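Local coordinates for pirin-like protein (Geobacillus kaustophilus, PDB 2P17) that binds one iron ion per subunit and belongs to the pirin family of cupin-fold proteins, though its biological role is not established, at residues Q182-H187 and L214-H219. Numbering follows the deposited sequence.
Sequences QDLPGH and LFFSRH
The ring of Phe-216 meets Leu-184 through a single methyl: CD1 of Leu-184 lies 3.9 Å from CD2 of Phe-216, arriving obliquely, with the two side chains crossing at about a right angle. Both set out toward the opposing segment, and with CG anti to the carbonyl carbon (chi1 -67°) Leu-184 carries CD1 to the ring. Ile-7, Leu-192 and Leu-239 also touch Phe-216, so the pair belongs to the buried interior between strands of the C-terminal cupin domain. O of Gly-186 lies obliquely to the His-219 ring, 3.4 Å from CB of His-219; the imidazole itself is tied within its own segment, NE2 lying 2.8 Å from OG of Ser-217, which is also bonded to N of Arg-6. The guanidinium of Arg-218 works through its edge, where two waters lie in its plane. One accepts from NE of Arg-218 at 3.0 Å and can donate to O of Gly-186 at 2.8 Å; the other accepts from NH2 of Arg-218 and donates to O of His-187 at 2.7 Å. Direct backbone bonding is poor by comparison: N of His-219 reaches O of Gly-186 at 3.4 Å with an N-H...O angle of 125°, a weak bond, while the same N also donates to the first water. Residues 184-187 and 216-219 run 58° apart, and strands 179-185 and 212-216 each pair with other neighbours; this weak bond and the water bridges join their ends. O of Gly-186 and O of His-219, 3.1 Å apart, are acceptors that do not bond; a proton from the first water, if given to Gly-186, would probably ease their repulsion.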
ATOM      1  N   GLN A 182      -7.675 -11.675  -7.111  1.00 10.41           N
ATOM      2  CA  GLN A 182      -7.906 -11.085  -5.790  1.00 10.24           C
ATOM      3  C   GLN A 182      -9.392 -10.748  -5.603  1.00 10.49           C
ATOM      4  O   GLN A 182      -9.975 -10.030  -6.423  1.00 11.13           O
ATOM      5  CB  GLN A 182      -7.060  -9.827  -5.621  1.00 10.23           C
ATOM      6  CG  GLN A 182      -7.344  -9.076  -4.324  1.00  9.92           C
ATOM      7  CD  GLN A 182      -6.893  -9.818  -3.081  1.00  9.24           C
ATOM      8  OE1 GLN A 182      -5.839 -10.449  -3.076  1.00  9.90           O
ATOM      9  NE2 GLN A 182      -7.684  -9.737  -2.019  1.00  8.45           N
ATOM     10  N   ASP A 183      -9.983 -11.250  -4.518  1.00  9.72           N
ATOM     11  CA  ASP A 183     -11.367 -10.918  -4.136  1.00  9.69           C
ATOM     12  C   ASP A 183     -11.423  -9.605  -3.371  1.00  9.52           C
ATOM     13  O   ASP A 183     -10.543  -9.316  -2.558  1.00 10.04           O
ATOM     14  CB  ASP A 183     -11.980 -12.027  -3.273  1.00  9.83           C
ATOM     15  CG  ASP A 183     -11.134 -12.350  -2.052  1.00 10.28           C
ATOM     16  OD1 ASP A 183      -9.905 -12.527  -2.202  1.00 10.51           O
ATOM     17  OD2 ASP A 183     -11.701 -12.420  -0.940  1.00 14.14           O
ATOM     18  N   LEU A 184     -12.458  -8.808  -3.635  1.00  9.13           N
ATOM     19  CA  LEU A 184     -12.684  -7.573  -2.890  1.00  9.79           C
ATOM     20  C   LEU A 184     -14.160  -7.373  -2.654  1.00  9.76           C
ATOM     21  O   LEU A 184     -14.953  -7.584  -3.561  1.00 10.06           O
ATOM     22  CB  LEU A 184     -12.181  -6.360  -3.679  1.00 10.33           C
ATOM     23  CG  LEU A 184     -10.677  -6.252  -3.897  1.00 10.95           C
ATOM     24  CD1 LEU A 184     -10.419  -5.117  -4.866  1.00 11.42           C
ATOM     25  CD2 LEU A 184      -9.933  -6.031  -2.564  1.00 12.30           C
ATOM     26  N   PRO A 185     -14.543  -6.949  -1.438  1.00  9.50           N
ATOM     27  CA  PRO A 185     -15.942  -6.551  -1.212  1.00 10.19           C
ATOM     28  C   PRO A 185     -16.300  -5.406  -2.157  1.00  9.82           C
ATOM     29  O   PRO A 185     -15.451  -4.559  -2.452  1.00  9.59           O
ATOM     30  CB  PRO A 185     -15.943  -6.081   0.235  1.00  9.93           C
ATOM     31  CG  PRO A 185     -14.769  -6.820   0.867  1.00 10.78           C
ATOM     32  CD  PRO A 185     -13.733  -6.879  -0.208  1.00  9.85           C
ATOM     33  N   GLY A 186     -17.541  -5.380  -2.630  1.00 10.11           N
ATOM     34  CA  GLY A 186     -17.931  -4.419  -3.665  1.00 10.19           C
ATOM     35  C   GLY A 186     -17.759  -2.951  -3.299  1.00 10.14           C
ATOM     36  O   GLY A 186     -17.525  -2.101  -4.176  1.00 10.83           O
ATOM     37  N   HIS A 187     -17.851  -2.640  -2.008  1.00  9.72           N
ATOM     38  CA  HIS A 187     -17.764  -1.250  -1.581  1.00  9.58           C
ATOM     39  C   HIS A 187     -16.317  -0.794  -1.361  1.00  9.27           C
ATOM     40  O   HIS A 187     -16.069   0.402  -1.155  1.00  9.03           O
ATOM     41  CB  HIS A 187     -18.608  -1.009  -0.325  1.00  9.91           C
ATOM     42  CG  HIS A 187     -18.078  -1.678   0.903  1.00 10.30           C
ATOM     43  ND1 HIS A 187     -17.954  -3.048   1.014  1.00 11.44           N
ATOM     44  CD2 HIS A 187     -17.632  -1.164   2.074  1.00 12.07           C
ATOM     45  CE1 HIS A 187     -17.459  -3.347   2.203  1.00 12.57           C
ATOM     46  NE2 HIS A 187     -17.249  -2.222   2.864  1.00 14.20           N
ATOM     47  N   LEU A 214      -2.665   1.383 -11.112  1.00  8.92           N
ATOM     48  CA  LEU A 214      -3.887   1.025 -11.848  1.00  9.06           C
ATOM     49  C   LEU A 214      -5.039   1.062 -10.874  1.00  8.95           C
ATOM     50  O   LEU A 214      -5.012   0.351  -9.878  1.00  9.07           O
ATOM     51  CB  LEU A 214      -3.749  -0.358 -12.492  1.00  9.81           C
ATOM     52  CG  LEU A 214      -2.973  -0.427 -13.814  1.00 10.56           C
ATOM     53  CD1 LEU A 214      -1.486  -0.144 -13.623  1.00 11.09           C
ATOM     54  CD2 LEU A 214      -3.146  -1.805 -14.423  1.00 11.16           C
ATOM     55  N   PHE A 215      -6.022   1.921 -11.151  1.00  7.82           N
ATOM     56  CA  PHE A 215      -7.130   2.155 -10.223  1.00  7.89           C
ATOM     57  C   PHE A 215      -8.330   1.325 -10.613  1.00  8.19           C
ATOM     58  O   PHE A 215      -8.601   1.151 -11.803  1.00  8.67           O
ATOM     59  CB  PHE A 215      -7.493   3.638 -10.207  1.00  8.29           C
ATOM     60  CG  PHE A 215      -6.400   4.495  -9.665  1.00  7.30           C
ATOM     61  CD1 PHE A 215      -6.362   4.827  -8.310  1.00  8.59           C
ATOM     62  CD2 PHE A 215      -5.361   4.923 -10.491  1.00  8.13           C
ATOM     63  CE1 PHE A 215      -5.321   5.597  -7.799  1.00  9.29           C
ATOM     64  CE2 PHE A 215      -4.321   5.684  -9.991  1.00  9.49           C
ATOM     65  CZ  PHE A 215      -4.301   6.030  -8.650  1.00  8.62           C
ATOM     66  N   PHE A 216      -9.074   0.846  -9.613  1.00  8.29           N
ATOM     67  CA  PHE A 216     -10.160  -0.098  -9.845  1.00  8.48           C
ATOM     68  C   PHE A 216     -11.516   0.604  -9.955  1.00  8.81           C
ATOM     69  O   PHE A 216     -11.770   1.587  -9.274  1.00  9.06           O
ATOM     70  CB  PHE A 216     -10.260  -1.159  -8.724  1.00  8.54           C
ATOM     71  CG  PHE A 216      -8.954  -1.831  -8.371  1.00  8.81           C
ATOM     72  CD1 PHE A 216      -7.950  -2.018  -9.327  1.00  8.89           C
ATOM     73  CD2 PHE A 216      -8.748  -2.323  -7.075  1.00  9.99           C
ATOM     74  CE1 PHE A 216      -6.752  -2.635  -8.981  1.00  8.83           C
ATOM     75  CE2 PHE A 216      -7.551  -2.953  -6.727  1.00 10.18           C
ATOM     76  CZ  PHE A 216      -6.552  -3.117  -7.685  1.00  9.42           C
ATOM     77  N   SER A 217     -12.383   0.040 -10.796  1.00  9.25           N
ATOM     78  CA  SER A 217     -13.788   0.418 -10.828  1.00  9.30           C
ATOM     79  C   SER A 217     -14.429   0.265  -9.460  1.00  9.46           C
ATOM     80  O   SER A 217     -14.014  -0.562  -8.662  1.00  9.69           O
ATOM     81  CB  SER A 217     -14.549  -0.455 -11.838  1.00  9.42           C
ATOM     82  OG  SER A 217     -14.279  -1.830 -11.614  1.00 10.09           O
ATOM     83  N   ARG A 218     -15.461   1.064  -9.230  1.00 10.15           N
ATOM     84  CA  ARG A 218     -16.243   1.002  -8.008  1.00 10.67           C
ATOM     85  C   ARG A 218     -17.484   0.153  -8.199  1.00 10.55           C
ATOM     86  O   ARG A 218     -18.047   0.101  -9.296  1.00 11.79           O
ATOM     87  CB  ARG A 218     -16.668   2.411  -7.600  1.00 10.53           C
ATOM     88  CG  ARG A 218     -15.502   3.365  -7.313  1.00 12.66           C
ATOM     89  CD  ARG A 218     -14.749   3.018  -6.035  1.00 12.87           C
ATOM     90  NE  ARG A 218     -15.520   3.278  -4.819  1.00 12.12           N
ATOM     91  CZ  ARG A 218     -15.578   4.446  -4.159  1.00  9.68           C
ATOM     92  NH1 ARG A 218     -14.926   5.522  -4.584  1.00 11.50           N
ATOM     93  NH2 ARG A 218     -16.327   4.544  -3.068  1.00 10.42           N
ATOM     94  N   HIS A 219     -17.893  -0.519  -7.124  1.00 10.68           N
ATOM     95  CA  HIS A 219     -19.057  -1.384  -7.158  1.00 10.77           C
ATOM     96  C   HIS A 219     -19.933  -1.120  -5.934  1.00 11.48           C
ATOM     97  O   HIS A 219     -19.713  -0.152  -5.217  1.00 11.83           O
ATOM     98  CB  HIS A 219     -18.596  -2.840  -7.319  1.00 11.18           C
ATOM     99  CG  HIS A 219     -17.790  -3.036  -8.560  1.00 10.88           C
ATOM    100  ND1 HIS A 219     -18.367  -3.356  -9.769  1.00 11.44           N
ATOM    101  CD2 HIS A 219     -16.473  -2.846  -8.809  1.00 11.28           C
ATOM    102  CE1 HIS A 219     -17.432  -3.395 -10.703  1.00 12.27           C
ATOM    103  NE2 HIS A 219     -16.274  -3.094 -10.145  1.00 11.56           N
TER
HETATM  104  O   HOH W   1     -16.431   0.403  -4.662  1.00 13.38           O
HETATM  105  O   HOH W   2     -17.749   2.382  -1.867  1.00 12.28           O